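Transcriptional regulator, TetR family (Thermus thermophilus, PDB 3VPR) acts as a transcriptional repressor of the TetR family, probably binding regulatory DNA through a helix-turn-helix motif. Local coordinates at residues 11-16 with 52-57. Numbering follows the deposited sequence.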
loop_
_atom_site.group_PDB
_atom_site.type_symbol
_atom_site.label_atom_id
_atom_site.label_comp_id
_atom_site.label_asym_id
_atom_site.label_seq_id
_atom_site.Cartn_x
_atom_site.Cartn_y
_atom_site.Cartn_z
ATOM N N GLU A 11 9.532 16.257 15.402
ATOM C CA GLU A 11 8.323 17.048 15.605
ATOM C C GLU A 11 7.637 17.374 14.297
ATOM O O GLU A 11 6.410 17.407 14.230
ATOM C CB GLU A 11 8.639 18.352 16.344
ATOM C CG GLU A 11 9.043 18.156 17.806
ATOM C CD GLU A 11 7.944 17.507 18.631
ATOM O OE1 GLU A 11 6.853 18.110 18.745
ATOM O OE2 GLU A 11 8.168 16.393 19.160
ATOM N N ALA A 12 8.429 17.640 13.267
ATOM C CA ALA A 12 7.886 17.939 11.948
ATOM C C ALA A 12 7.204 16.669 11.453
ATOM O O ALA A 12 6.074 16.704 10.970
ATOM C CB ALA A 12 9.001 18.333 10.984
ATOM N N ALA A 13 7.897 15.540 11.584
ATOM C CA ALA A 13 7.329 14.274 11.152
ATOM C C ALA A 13 5.960 14.031 11.806
ATOM O O ALA A 13 5.024 13.600 11.137
ATOM C CB ALA A 13 8.281 13.127 11.473
ATOM N N LYS A 14 5.839 14.305 13.103
ATOM C CA LYS A 14 4.556 14.110 13.779
ATOM C C LYS A 14 3.508 15.091 13.261
ATOM O O LYS A 14 2.364 14.718 13.026
ATOM C CB LYS A 14 4.689 14.299 15.285
ATOM C CG LYS A 14 5.506 13.244 15.983
ATOM C CD LYS A 14 5.558 13.535 17.480
ATOM C CE LYS A 14 6.486 12.572 18.202
ATOM N NZ LYS A 14 6.537 12.861 19.663
ATOM N N LEU A 15 3.903 16.342 13.073
ATOM C CA LEU A 15 2.961 17.348 12.604
ATOM C C LEU A 15 2.467 17.013 11.199
ATOM O O LEU A 15 1.282 17.149 10.912
ATOM C CB LEU A 15 3.599 18.740 12.644
ATOM C CG LEU A 15 2.676 19.851 12.158
ATOM C CD1 LEU A 15 1.409 19.867 13.011
ATOM C CD2 LEU A 15 3.389 21.186 12.239
ATOM N N PHE A 16 3.370 16.562 10.335
ATOM C CA PHE A 16 2.990 16.197 8.977
ATOM C C PHE A 16 2.033 15.008 9.017
ATOM O O PHE A 16 1.123 14.913 8.202
ATOM C CB PHE A 16 4.210 15.822 8.133
ATOM C CG PHE A 16 5.131 16.972 7.833
ATOM C CD1 PHE A 16 4.638 18.264 7.700
ATOM C CD2 PHE A 16 6.496 16.749 7.644
ATOM C CE1 PHE A 16 5.495 19.326 7.382
ATOM C CE2 PHE A 16 7.358 17.793 7.324
ATOM C CZ PHE A 16 6.859 19.088 7.193
ATOM N N TYR A 52 12.704 15.749 3.014
ATOM C CA TYR A 52 13.750 14.901 2.462
ATOM C C TYR A 52 14.527 14.178 3.574
ATOM O O TYR A 52 14.714 12.968 3.508
ATOM C CB TYR A 52 14.695 15.751 1.599
ATOM C CG TYR A 52 15.964 15.051 1.203
ATOM C CD1 TYR A 52 15.936 13.888 0.425
ATOM C CD2 TYR A 52 17.196 15.533 1.630
ATOM C CE1 TYR A 52 17.103 13.226 0.092
ATOM C CE2 TYR A 52 18.369 14.883 1.304
ATOM C CZ TYR A 52 18.322 13.729 0.538
ATOM O OH TYR A 52 19.495 13.076 0.238
ATOM N N GLU A 53 14.958 14.913 4.597
ATOM C CA GLU A 53 15.714 14.310 5.696
ATOM C C GLU A 53 14.883 13.333 6.531
ATOM O O GLU A 53 15.395 12.320 7.007
ATOM C CB GLU A 53 16.349 15.401 6.565
ATOM C CG GLU A 53 17.627 15.926 5.924
ATOM C CD GLU A 53 18.321 16.997 6.721
ATOM O OE1 GLU A 53 18.545 16.801 7.935
ATOM O OE2 GLU A 53 18.659 18.037 6.117
ATOM N N ILE A 54 13.596 13.621 6.689
ATOM C CA ILE A 54 12.730 12.700 7.398
ATOM C C ILE A 54 12.676 11.385 6.594
ATOM O O ILE A 54 12.795 10.293 7.150
ATOM C CB ILE A 54 11.313 13.283 7.541
ATOM C CG1 ILE A 54 11.307 14.347 8.646
ATOM C CG2 ILE A 54 10.307 12.169 7.832
ATOM C CD1 ILE A 54 10.001 15.100 8.781
ATOM N N SER A 55 12.506 11.495 5.281
ATOM C CA SER A 55 12.441 10.308 4.421
ATOM C C SER A 55 13.742 9.512 4.499
ATOM O O SER A 55 13.726 8.297 4.675
ATOM C CB SER A 55 12.171 10.724 2.976
ATOM O OG SER A 55 10.917 11.376 2.884
ATOM N N LEU A 56 14.864 10.208 4.374
ATOM C CA LEU A 56 16.182 9.579 4.460
ATOM C C LEU A 56 16.312 8.816 5.784
ATOM O O LEU A 56 16.638 7.632 5.795
ATOM C CB LEU A 56 17.264 10.658 4.370
ATOM C CG LEU A 56 18.422 10.474 3.387
ATOM C CD1 LEU A 56 17.887 10.129 2.000
ATOM C CD2 LEU A 56 19.238 11.765 3.351
ATOM N N LEU A 57 16.046 9.496 6.898
ATOM C CA LEU A 57 16.120 8.880 8.229
ATOM C C LEU A 57 15.322 7.577 8.307
ATOM O O LEU A 57 15.781 6.578 8.861
ATOM C CB LEU A 57 15.607 9.860 9.289
ATOM C CG LEU A 57 15.634 9.453 10.767
ATOM C CD1 LEU A 57 15.739 10.708 11.624
ATOM C CD2 LEU A 57 14.383 8.636 11.136
#
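I54 sets its CD1 methyl against A12, A13 and F16, a buried contact between apolar side chains that joins the first helix of the DNA-binding domain (4-19) to helix 47-70, which runs on from that domain into the C-terminal one. The evidence for the central part of I54 is that the closest approach to each of A12, A13 and F16 is made by its CD1. I54 CD1 lies 3.8 Å from A13 CB and 4.0 Å from A12 CB, and it also rests on the helix backbone, with I54 CD1 3.5 Å from A13 N. On the aromatic side, I54 CD1 is 4.0 Å from F16 CD2 and approaches the ring obliquely. The torsions of I54 explain the reach: CG1 stands anti to the carbonyl carbon (chi1 -77°), and with chi2 174° CD1 stands anti to CA, so the CG1 branch is extended and its methyl meets A13. The axes of the two segments come within 10.5 Å at 99°, and 120 Å² is buried in all. No hydrogen bond crosses it. The F16 ring is held from elsewhere too, by an edge-to-face stack with Y21. Around this point, A12 and F16 also pack on L29 of helix 26-33, within the predicted helix-turn-helix, while I54 and F16 both touch T99 of helix 94-103, so the contact lies where the DNA-binding helices meet the C-terminal domain.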